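Local coordinates for protein dermonecrotic toxin (Pasteurella multocida, PDB 2EBF) that acts as a dermonecrotic, bone-resorbing toxin and potent mitogen, its C-terminal region, studied here, carrying a thiol protease-like catalytic triad, at residues L261-Y267 against F292-Q297; L397-A401 against I455-I460; I609-M615 against R636-L642. All blocks are in the same frame, centred on the assembly; numbering follows the deposited sequence.

Interaction 1 (L261-Y267 against F292-Q297); sequences LYIGHSY and FFSMLQ
Leu-261, Ile-263 and Tyr-267 pack against Phe-292, Phe-293 and Leu-296 in a buried, largely apolar helix-on-sheet contact within the C2 region of the toxin. The 261-263 segment belongs to the middle strand of a small antiparallel sheet, between strands 205-207 and 254-257, and helix 288-300 lies across one face of it. The axes of the short segments 261-263 (strand) and 292-297 (helix) make an angle of 105° and stay 13.2 Å apart at their closest, so long side chains bridge the gap and the two backbones exchange no hydrogen bonds.

Leu-261 and Ile-263, two residues apart on an extended strand, both turn to the helix, whereas the intervening Tyr-262 leaves on the other face of the sheet. The CD2 methyl of Leu-261 reaches CE1 of Phe-292 at 4.0 Å, these two side chains coming from opposite directions. Ile-263 meets Leu-296 tip to tip, its CD1 lying 3.9 Å from Leu-296 CD1 and almost as near to the second methyl, CD2. That same isoleucine methyl also approaches Phe-292 CZ, so the aromatic ring is shared by both strand residues. Within the helix, CG of Leu-296 covers one face of the Phe-292 ring near its rim. Leu-242 of helix 234-248 touches both Leu-261 and Phe-292 and extends the apolar layer.

Beyond the strand the chain turns through Gly-264 and His-265 into helix 267-273, with Ser-266 at the N-cap. The first residue of that helix, Tyr-267, swings CG away from its own backbone N (chi1 175°), and the Tyr-267 side chain crosses that of Phe-293 at about a right angle. Tyr-267 also stacks on Phe-305. Tyr-267 CE2 lies 3.8 Å from Phe-293 CZ, while Tyr-267 CD2 sits at the Phe-293 edge, in the plane of that ring.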
loop_
_atom_site.group_PDB
_atom_site.type_symbol
_atom_site.label_atom_id
_atom_site.label_comp_id
_atom_site.label_asym_id
_atom_site.label_seq_id
_atom_site.Cartn_x
_atom_site.Cartn_y
_atom_site.Cartn_z
ATOM N N LEU A 261 -26.576 -19.299 -7.753
ATOM C CA LEU A 261 -25.495 -19.995 -7.053
ATOM C C LEU A 261 -24.605 -19.004 -6.308
ATOM O O LEU A 261 -24.116 -18.033 -6.887
ATOM C CB LEU A 261 -24.662 -20.812 -8.042
ATOM C CG LEU A 261 -23.311 -21.404 -7.635
ATOM C CD1 LEU A 261 -23.475 -22.578 -6.689
ATOM C CD2 LEU A 261 -22.540 -21.819 -8.875
ATOM N N TYR A 262 -24.406 -19.271 -5.021
ATOM C CA TYR A 262 -23.626 -18.414 -4.136
ATOM C C TYR A 262 -22.387 -19.165 -3.680
ATOM O O TYR A 262 -22.481 -20.305 -3.211
ATOM C CB TYR A 262 -24.470 -18.006 -2.927
ATOM C CG TYR A 262 -25.730 -17.261 -3.303
ATOM C CD1 TYR A 262 -26.891 -17.944 -3.683
ATOM C CD2 TYR A 262 -25.764 -15.873 -3.286
ATOM C CE1 TYR A 262 -28.047 -17.254 -4.037
ATOM C CE2 TYR A 262 -26.911 -15.174 -3.641
ATOM C CZ TYR A 262 -28.049 -15.869 -4.012
ATOM O OH TYR A 262 -29.178 -15.163 -4.358
ATOM N N ILE A 263 -21.229 -18.522 -3.826
ATOM C CA ILE A 263 -19.946 -19.162 -3.561
ATOM C C ILE A 263 -19.176 -18.424 -2.460
ATOM O O ILE A 263 -19.068 -17.186 -2.478
ATOM C CB ILE A 263 -19.103 -19.271 -4.862
ATOM C CG1 ILE A 263 -19.810 -20.183 -5.877
ATOM C CG2 ILE A 263 -17.693 -19.777 -4.567
ATOM C CD1 ILE A 263 -19.358 -19.999 -7.317
ATOM N N GLY A 264 -18.646 -19.195 -1.510
ATOM C CA GLY A 264 -17.876 -18.654 -0.392
ATOM C C GLY A 264 -16.391 -18.988 -0.408
ATOM O O GLY A 264 -15.635 -18.466 0.410
ATOM N N HIS A 265 -15.971 -19.859 -1.325
ATOM C CA HIS A 265 -14.552 -20.183 -1.488
ATOM C C HIS A 265 -13.946 -19.232 -2.494
ATOM O O HIS A 265 -14.514 -19.009 -3.558
ATOM C CB HIS A 265 -14.348 -21.606 -2.001
ATOM C CG HIS A 265 -15.042 -22.653 -1.194
ATOM N ND1 HIS A 265 -14.406 -23.370 -0.204
ATOM C CD2 HIS A 265 -16.314 -23.115 -1.237
ATOM C CE1 HIS A 265 -15.258 -24.227 0.332
ATOM N NE2 HIS A 265 -16.422 -24.092 -0.279
ATOM N N SER A 266 -12.778 -18.691 -2.173
ATOM C CA SER A 266 -12.127 -17.754 -3.073
ATOM C C SER A 266 -11.601 -18.473 -4.311
ATOM O O SER A 266 -11.285 -19.669 -4.269
ATOM C CB SER A 266 -10.999 -17.014 -2.349
ATOM O OG SER A 266 -9.917 -17.883 -2.066
ATOM N N TYR A 267 -11.535 -17.738 -5.415
ATOM C CA TYR A 267 -10.967 -18.230 -6.662
ATOM C C TYR A 267 -9.667 -18.998 -6.431
ATOM O O TYR A 267 -9.502 -20.118 -6.916
ATOM C CB TYR A 267 -10.714 -17.049 -7.606
ATOM C CG TYR A 267 -10.011 -17.411 -8.891
ATOM C CD1 TYR A 267 -8.892 -16.704 -9.317
ATOM C CD2 TYR A 267 -10.470 -18.458 -9.686
ATOM C CE1 TYR A 267 -8.249 -17.030 -10.507
ATOM C CE2 TYR A 267 -9.837 -18.795 -10.868
ATOM C CZ TYR A 267 -8.732 -18.086 -11.276
ATOM O OH TYR A 267 -8.109 -18.434 -12.454
ATOM N N PHE A 292 -17.283 -29.089 -11.239
ATOM C CA PHE A 292 -17.894 -27.841 -10.788
ATOM C C PHE A 292 -17.042 -26.618 -11.143
ATOM O O PHE A 292 -17.551 -25.635 -11.685
ATOM C CB PHE A 292 -18.153 -27.908 -9.278
ATOM C CG PHE A 292 -18.591 -26.605 -8.671
ATOM C CD1 PHE A 292 -19.937 -26.242 -8.665
ATOM C CD2 PHE A 292 -17.655 -25.738 -8.099
ATOM C CE1 PHE A 292 -20.350 -25.032 -8.104
ATOM C CE2 PHE A 292 -18.055 -24.528 -7.531
ATOM C CZ PHE A 292 -19.406 -24.173 -7.533
ATOM N N PHE A 293 -15.747 -26.699 -10.852
ATOM C CA PHE A 293 -14.819 -25.594 -11.082
ATOM C C PHE A 293 -14.511 -25.421 -12.567
ATOM O O PHE A 293 -14.380 -24.294 -13.051
ATOM C CB PHE A 293 -13.530 -25.812 -10.270
ATOM C CG PHE A 293 -12.608 -24.614 -10.235
ATOM C CD1 PHE A 293 -11.295 -24.722 -10.688
ATOM C CD2 PHE A 293 -13.047 -23.385 -9.741
ATOM C CE1 PHE A 293 -10.431 -23.625 -10.651
ATOM C CE2 PHE A 293 -12.185 -22.275 -9.704
ATOM C CZ PHE A 293 -10.882 -22.399 -10.162
ATOM N N SER A 294 -14.412 -26.539 -13.286
ATOM C CA SER A 294 -14.160 -26.525 -14.731
ATOM C C SER A 294 -15.236 -25.774 -15.515
ATOM O O SER A 294 -14.927 -25.062 -16.475
ATOM C CB SER A 294 -14.038 -27.954 -15.273
ATOM O OG SER A 294 -12.876 -28.577 -14.766
ATOM N N MET A 295 -16.495 -25.935 -15.112
ATOM C CA MET A 295 -17.579 -25.232 -15.792
ATOM C C MET A 295 -17.753 -23.797 -15.329
ATOM O O MET A 295 -18.200 -22.962 -16.110
ATOM C CB MET A 295 -18.905 -26.001 -15.775
ATOM C CG MET A 295 -19.477 -26.398 -14.434
ATOM S SD MET A 295 -20.740 -27.648 -14.779
ATOM C CE MET A 295 -21.244 -28.129 -13.135
ATOM N N LEU A 296 -17.399 -23.505 -14.078
ATOM C CA LEU A 296 -17.276 -22.108 -13.641
ATOM C C LEU A 296 -16.329 -21.359 -14.563
ATOM O O LEU A 296 -16.638 -20.257 -15.024
ATOM C CB LEU A 296 -16.757 -22.006 -12.210
ATOM C CG LEU A 296 -17.707 -22.114 -11.019
ATOM C CD1 LEU A 296 -16.914 -21.841 -9.754
ATOM C CD2 LEU A 296 -18.868 -21.138 -11.129
ATOM N N GLN A 297 -15.179 -21.974 -14.833
ATOM C CA GLN A 297 -14.163 -21.377 -15.688
ATOM C C GLN A 297 -14.614 -21.296 -17.145
ATOM O O GLN A 297 -14.204 -20.392 -17.869
ATOM C CB GLN A 297 -12.836 -22.128 -15.557
ATOM C CG GLN A 297 -12.180 -21.964 -14.187
ATOM C CD GLN A 297 -10.862 -22.699 -14.064
ATOM O OE1 GLN A 297 -9.798 -22.080 -13.990
ATOM N NE2 GLN A 297 -10.922 -24.028 -14.047
#

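Interaction 2 (L397-A401 against I455-I460); sequences LTEIA and IKFRAI
Ile-400 lies at the apolar centre, its CD1 3.9 Å from CG2 of Ile-455 and its other branch, CG2, 4.0 Å from CE1 of Phe-457. The two isoleucines cross at about a right angle. Leu-446 of helix 442-452 touches both Ile-400 and Phe-457, so this helix covers the face that they form. Ile-455 CG2 continues the apolar patch to Leu-397, and on the opposite face, the one with Glu-399, Ala-401 CB approaches Ile-460 CG2.

Beneath these side chains run two parallel strands, paired in register as Glu-399 with Lys-456, Ile-400 with Phe-457 and Ala-401 with Arg-458. Ile-400 uses both its backbone groups on the partner: its N donates to Lys-456 O at 2.8 Å, and its O accepts from Arg-458 N. Lys-456 N adds a bond to Thr-398 O. Helices 407-418, 425-434 and 442-452 connect the strands in a beta-alpha-beta crossover; strand 456-461 is an outermost strand of the mixed six-stranded sheet.

On the face bearing Glu-399, Lys-456 and Arg-458, polar groups take over. The glutamate is extended, with CG opposite the backbone N about CA-CB (chi1 -165°), and its buried carboxylate forms a salt bridge through OE2 with Arg-458 NE at 2.7 Å. The donor arrives on the syn side but 29° out of the carboxylate plane, and the two flat groups are turned 53° apart. One water donates to Glu-399 OE1 and accepts from Arg-458 NH2. A second donates to Glu-399 OE2 at 2.9 Å and accepts from the bent Lys-456 at NZ.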
loop_
_atom_site.group_PDB
_atom_site.type_symbol
_atom_site.label_atom_id
_atom_site.label_comp_id
_atom_site.label_asym_id
_atom_site.label_seq_id
_atom_site.Cartn_x
_atom_site.Cartn_y
_atom_site.Cartn_z
ATOM N N LEU A 397 16.341 -26.343 16.119
ATOM C CA LEU A 397 15.228 -26.033 15.197
ATOM C C LEU A 397 13.895 -25.988 15.947
ATOM O O LEU A 397 13.549 -26.933 16.653
ATOM C CB LEU A 397 15.136 -27.076 14.067
ATOM C CG LEU A 397 13.997 -26.922 13.053
ATOM C CD1 LEU A 397 14.300 -25.797 12.054
ATOM C CD2 LEU A 397 13.725 -28.242 12.335
ATOM N N THR A 398 13.154 -24.891 15.793
ATOM C CA THR A 398 11.857 -24.760 16.472
ATOM C C THR A 398 10.685 -24.783 15.501
ATOM O O THR A 398 9.575 -25.149 15.882
ATOM C CB THR A 398 11.757 -23.458 17.324
ATOM O OG1 THR A 398 11.999 -22.319 16.496
ATOM C CG2 THR A 398 12.765 -23.469 18.468
ATOM N N GLU A 399 10.930 -24.399 14.249
ATOM C CA GLU A 399 9.835 -24.153 13.313
ATOM C C GLU A 399 10.211 -24.349 11.839
ATOM O O GLU A 399 11.316 -24.003 11.411
ATOM C CB GLU A 399 9.300 -22.731 13.532
ATOM C CG GLU A 399 7.954 -22.454 12.890
ATOM C CD GLU A 399 7.241 -21.254 13.509
ATOM O OE1 GLU A 399 7.821 -20.609 14.411
ATOM O OE2 GLU A 399 6.092 -20.965 13.093
ATOM N N ILE A 400 9.261 -24.896 11.080
ATOM C CA ILE A 400 9.350 -25.032 9.624
ATOM C C ILE A 400 8.279 -24.155 8.979
ATOM O O ILE A 400 7.119 -24.177 9.389
ATOM C CB ILE A 400 9.125 -26.503 9.177
ATOM C CG1 ILE A 400 10.205 -27.421 9.770
ATOM C CG2 ILE A 400 9.062 -26.615 7.640
ATOM C CD1 ILE A 400 9.763 -28.869 9.936
ATOM N N ALA A 401 8.666 -23.390 7.963
ATOM C CA ALA A 401 7.728 -22.498 7.297
ATOM C C ALA A 401 7.790 -22.697 5.798
ATOM O O ALA A 401 8.870 -22.890 5.239
ATOM C CB ALA A 401 8.022 -21.048 7.653
ATOM N N ILE A 455 7.615 -30.274 15.927
ATOM C CA ILE A 455 8.159 -29.016 15.427
ATOM C C ILE A 455 6.983 -28.213 14.890
ATOM O O ILE A 455 6.081 -28.774 14.251
ATOM C CB ILE A 455 9.203 -29.264 14.297
ATOM C CG1 ILE A 455 10.355 -30.158 14.789
ATOM C CG2 ILE A 455 9.740 -27.946 13.718
ATOM C CD1 ILE A 455 11.214 -29.567 15.930
ATOM N N LYS A 456 6.981 -26.911 15.166
ATOM C CA LYS A 456 5.960 -26.001 14.629
ATOM C C LYS A 456 5.999 -25.966 13.109
ATOM O O LYS A 456 7.075 -25.995 12.515
ATOM C CB LYS A 456 6.166 -24.588 15.171
ATOM C CG LYS A 456 5.848 -24.448 16.643
ATOM C CD LYS A 456 6.474 -23.194 17.236
ATOM C CE LYS A 456 5.757 -21.931 16.786
ATOM N NZ LYS A 456 4.286 -21.920 17.102
ATOM N N PHE A 457 4.820 -25.931 12.490
ATOM C CA PHE A 457 4.691 -25.817 11.042
ATOM C C PHE A 457 3.847 -24.589 10.705
ATOM O O PHE A 457 2.714 -24.448 11.179
ATOM C CB PHE A 457 4.060 -27.076 10.435
ATOM C CG PHE A 457 4.145 -27.132 8.930
ATOM C CD1 PHE A 457 5.220 -27.761 8.307
ATOM C CD2 PHE A 457 3.156 -26.554 8.136
ATOM C CE1 PHE A 457 5.311 -27.826 6.929
ATOM C CE2 PHE A 457 3.238 -26.614 6.756
ATOM C CZ PHE A 457 4.323 -27.248 6.147
ATOM N N ARG A 458 4.407 -23.707 9.886
ATOM C CA ARG A 458 3.735 -22.462 9.535
ATOM C C ARG A 458 3.613 -22.286 8.026
ATOM O O ARG A 458 4.593 -22.424 7.294
ATOM C CB ARG A 458 4.504 -21.280 10.137
ATOM C CG ARG A 458 3.950 -19.904 9.794
ATOM C CD ARG A 458 4.705 -18.822 10.566
ATOM N NE ARG A 458 4.560 -18.999 12.018
ATOM C CZ ARG A 458 3.510 -18.583 12.725
ATOM N NH1 ARG A 458 2.502 -17.962 12.126
ATOM N NH2 ARG A 458 3.463 -18.797 14.038
ATOM N N ALA A 459 2.400 -21.979 7.571
ATOM C CA ALA A 459 2.193 -21.494 6.215
ATOM C C ALA A 459 2.411 -19.985 6.220
ATOM O O ALA A 459 1.852 -19.287 7.069
ATOM C CB ALA A 459 0.794 -21.806 5.746
ATOM N N ILE A 460 3.223 -19.491 5.288
ATOM C CA ILE A 460 3.410 -18.043 5.142
ATOM C C ILE A 460 2.939 -17.498 3.788
ATOM O O ILE A 460 3.078 -16.303 3.511
ATOM C CB ILE A 460 4.872 -17.591 5.417
ATOM C CG1 ILE A 460 5.843 -18.223 4.405
ATOM C CG2 ILE A 460 5.255 -17.892 6.863
ATOM C CD1 ILE A 460 7.206 -17.524 4.320
HETATM O O HOH W 1 5.936 -19.094 15.643
HETATM O O HOH W 2 3.667 -22.041 14.243
#

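Interaction 3 (I609-M615 against R636-L642); sequences IKNDVKM and RLKDMGL
With CG trans to the backbone N in both Asp-612 (chi1 -173°) and Arg-636 (chi1 -175°), the two side chains approach from opposite directions, and the arginine then bends at chi2 (50°) and presents the NE side of its guanidinium to the carboxylate. The result is a side-on, two-point salt bridge. NE donates to Asp-612 OD1 at 2.8 Å and NH2 to Asp-612 OD2 at 2.7 Å, both bonds nearly straight and close to the guanidinium plane. At OD2 the donor meets the syn lone pair, whereas NE reaches OD1 well out of the carboxylate plane.

The aspartate has a second task. It is the N-cap of helix 613-617, its OD1 accepting from Met-615 N at 2.9 Å on the anti side, so one oxygen is held by two donors and the carboxylate is fixed in rotation. The start of that helix would probably add to its stabilisation as an anion. Aliphatic carbons sandwich the guanidinium: Lys-614 CD lies over the centre of one face, 3.9 Å above the plane, and Met-640 CG lies nearer the rim on the opposite face.

Apolar packing continues beside the salt bridge. Met-615 CE rests 3.6 Å from Leu-637 CD2 and equally near Arg-636 CB, and Ile-609 CD1 is 3.9 Å from the same leucine methyl. Met-640, bent at chi3, lays its CE 3.9 Å from CA of Ile-609. A Schellman motif at Gly-641, with positive phi, closes helix 629-639.

The contact thus ties the junction of helices 596-610 and 613-617 to the C-terminal end of helix 629-639 in the C3 region. Ile-609 and Leu-637 both rest on Phe-671 of strand 660-673, and Ile-609 also touches Ile-698 of strand 697-700.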
loop_
_atom_site.group_PDB
_atom_site.type_symbol
_atom_site.label_atom_id
_atom_site.label_comp_id
_atom_site.label_asym_id
_atom_site.label_seq_id
_atom_site.Cartn_x
_atom_site.Cartn_y
_atom_site.Cartn_z
ATOM N N ILE A 609 26.604 33.287 22.306
ATOM C CA ILE A 609 26.060 33.979 21.138
ATOM C C ILE A 609 25.186 35.157 21.564
ATOM O O ILE A 609 25.338 36.265 21.055
ATOM C CB ILE A 609 25.253 33.019 20.243
ATOM C CG1 ILE A 609 26.171 31.936 19.670
ATOM C CG2 ILE A 609 24.588 33.789 19.101
ATOM C CD1 ILE A 609 25.461 30.667 19.257
ATOM N N LYS A 610 24.283 34.914 22.511
ATOM C CA LYS A 610 23.359 35.957 22.954
ATOM C C LYS A 610 24.089 37.098 23.660
ATOM O O LYS A 610 23.627 38.242 23.644
ATOM C CB LYS A 610 22.284 35.365 23.866
ATOM C CG LYS A 610 21.308 34.492 23.121
ATOM C CD LYS A 610 20.271 33.895 24.042
ATOM C CE LYS A 610 19.079 33.408 23.229
ATOM N NZ LYS A 610 18.539 32.129 23.774
ATOM N N ASN A 611 25.232 36.773 24.266
ATOM C CA ASN A 611 26.064 37.763 24.941
ATOM C C ASN A 611 27.278 38.226 24.142
ATOM O O ASN A 611 28.213 38.787 24.705
ATOM C CB ASN A 611 26.491 37.253 26.321
ATOM C CG ASN A 611 25.354 37.264 27.304
ATOM O OD1 ASN A 611 24.904 38.330 27.733
ATOM N ND2 ASN A 611 24.869 36.080 27.666
ATOM N N ASP A 612 27.261 38.012 22.831
ATOM C CA ASP A 612 28.346 38.498 21.990
ATOM C C ASP A 612 28.069 39.935 21.542
ATOM O O ASP A 612 27.001 40.230 21.008
ATOM C CB ASP A 612 28.565 37.577 20.786
ATOM C CG ASP A 612 29.790 37.968 19.985
ATOM O OD1 ASP A 612 29.625 38.590 18.925
ATOM O OD2 ASP A 612 30.921 37.690 20.449
ATOM N N VAL A 613 29.030 40.828 21.778
ATOM C CA VAL A 613 28.870 42.247 21.440
ATOM C C VAL A 613 28.636 42.438 19.935
ATOM O O VAL A 613 27.747 43.181 19.520
ATOM C CB VAL A 613 30.093 43.088 21.901
ATOM C CG1 VAL A 613 30.039 44.507 21.313
ATOM C CG2 VAL A 613 30.165 43.130 23.415
ATOM N N LYS A 614 29.438 41.759 19.126
ATOM C CA LYS A 614 29.319 41.891 17.684
ATOM C C LYS A 614 27.984 41.333 17.158
ATOM O O LYS A 614 27.350 41.954 16.304
ATOM C CB LYS A 614 30.552 41.322 16.981
ATOM C CG LYS A 614 31.759 42.239 17.163
ATOM C CD LYS A 614 33.083 41.613 16.756
ATOM C CE LYS A 614 34.202 42.638 16.929
ATOM N NZ LYS A 614 35.554 42.144 16.506
ATOM N N MET A 615 27.540 40.198 17.707
ATOM C CA MET A 615 26.210 39.647 17.390
ATOM C C MET A 615 25.088 40.607 17.729
ATOM O O MET A 615 24.113 40.724 16.984
ATOM C CB MET A 615 25.930 38.361 18.150
ATOM C CG MET A 615 26.442 37.138 17.488
ATOM S SD MET A 615 25.863 36.890 15.792
ATOM C CE MET A 615 26.768 35.377 15.580
ATOM N N ARG A 636 30.192 36.045 11.933
ATOM C CA ARG A 636 30.529 36.163 13.360
ATOM C C ARG A 636 30.576 34.793 14.042
ATOM O O ARG A 636 31.487 34.518 14.818
ATOM C CB ARG A 636 29.578 37.130 14.085
ATOM C CG ARG A 636 29.927 37.410 15.558
ATOM C CD ARG A 636 31.402 37.797 15.776
ATOM N NE ARG A 636 31.752 37.829 17.193
ATOM C CZ ARG A 636 32.988 37.723 17.673
ATOM N NH1 ARG A 636 34.024 37.576 16.855
ATOM N NH2 ARG A 636 33.187 37.754 18.982
ATOM N N LEU A 637 29.613 33.925 13.745
ATOM C CA LEU A 637 29.634 32.564 14.287
ATOM C C LEU A 637 30.952 31.848 13.971
ATOM O O LEU A 637 31.493 31.139 14.812
ATOM C CB LEU A 637 28.458 31.737 13.763
ATOM C CG LEU A 637 27.047 32.054 14.268
ATOM C CD1 LEU A 637 26.021 31.221 13.501
ATOM C CD2 LEU A 637 26.928 31.813 15.796
ATOM N N LYS A 638 31.448 32.047 12.753
ATOM C CA LYS A 638 32.726 31.491 12.310
ATOM C C LYS A 638 33.866 32.048 13.150
ATOM O O LYS A 638 34.662 31.283 13.704
ATOM C CB LYS A 638 32.955 31.814 10.831
ATOM C CG LYS A 638 34.184 31.145 10.225
ATOM C CD LYS A 638 34.437 31.683 8.832
ATOM C CE LYS A 638 35.681 31.075 8.207
ATOM N NZ LYS A 638 36.119 31.928 7.048
ATOM N N ASP A 639 33.930 33.377 13.253
ATOM C CA ASP A 639 34.949 34.041 14.068
ATOM C C ASP A 639 34.884 33.650 15.547
ATOM O O ASP A 639 35.900 33.695 16.240
ATOM C CB ASP A 639 34.859 35.565 13.928
ATOM C CG ASP A 639 35.232 36.050 12.540
ATOM O OD1 ASP A 639 35.645 35.222 11.700
ATOM O OD2 ASP A 639 35.101 37.268 12.285
ATOM N N MET A 640 33.701 33.271 16.024
ATOM C CA MET A 640 33.534 32.764 17.389
ATOM C C MET A 640 34.013 31.320 17.555
ATOM O O MET A 640 34.046 30.791 18.671
ATOM C CB MET A 640 32.075 32.866 17.833
ATOM C CG MET A 640 31.604 34.284 18.101
ATOM S SD MET A 640 29.836 34.354 18.409
ATOM C CE MET A 640 29.745 33.622 20.046
ATOM N N GLY A 641 34.367 30.680 16.447
ATOM C CA GLY A 641 34.843 29.298 16.475
ATOM C C GLY A 641 33.763 28.233 16.404
ATOM O O GLY A 641 34.050 27.050 16.590
ATOM N N LEU A 642 32.521 28.651 16.146
ATOM C CA LEU A 642 31.402 27.721 16.019
ATOM C C LEU A 642 31.355 27.122 14.623
ATOM O O LEU A 642 31.923 27.676 13.685
ATOM C CB LEU A 642 30.059 28.403 16.313
ATOM C CG LEU A 642 29.556 28.623 17.749
ATOM C CD1 LEU A 642 30.317 27.793 18.767
ATOM C CD2 LEU A 642 29.611 30.083 18.117
#

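Interactions 1 and 2 lie in the C2 region and interaction 3 in the C3 region, following one another along the chain without touching. Interactions 1 and 2 are neighbours, with centres 31 Å apart and nearest atoms about 14 Å apart; interaction 3 is remote, its centre 78 Å from that of interaction 1 and 64 Å from that of interaction 2. The Leu-296 side chain of interaction 1 is about 14 Å from a bound glucose. In interaction 3 the chain between 609-615 and 636-642 carries the phosphonate pocket, Gly-624 to Ser-628, and the Cys-620 to Cys-626 disulfide, so this contact brings together the two ends of the pocket-bearing segment.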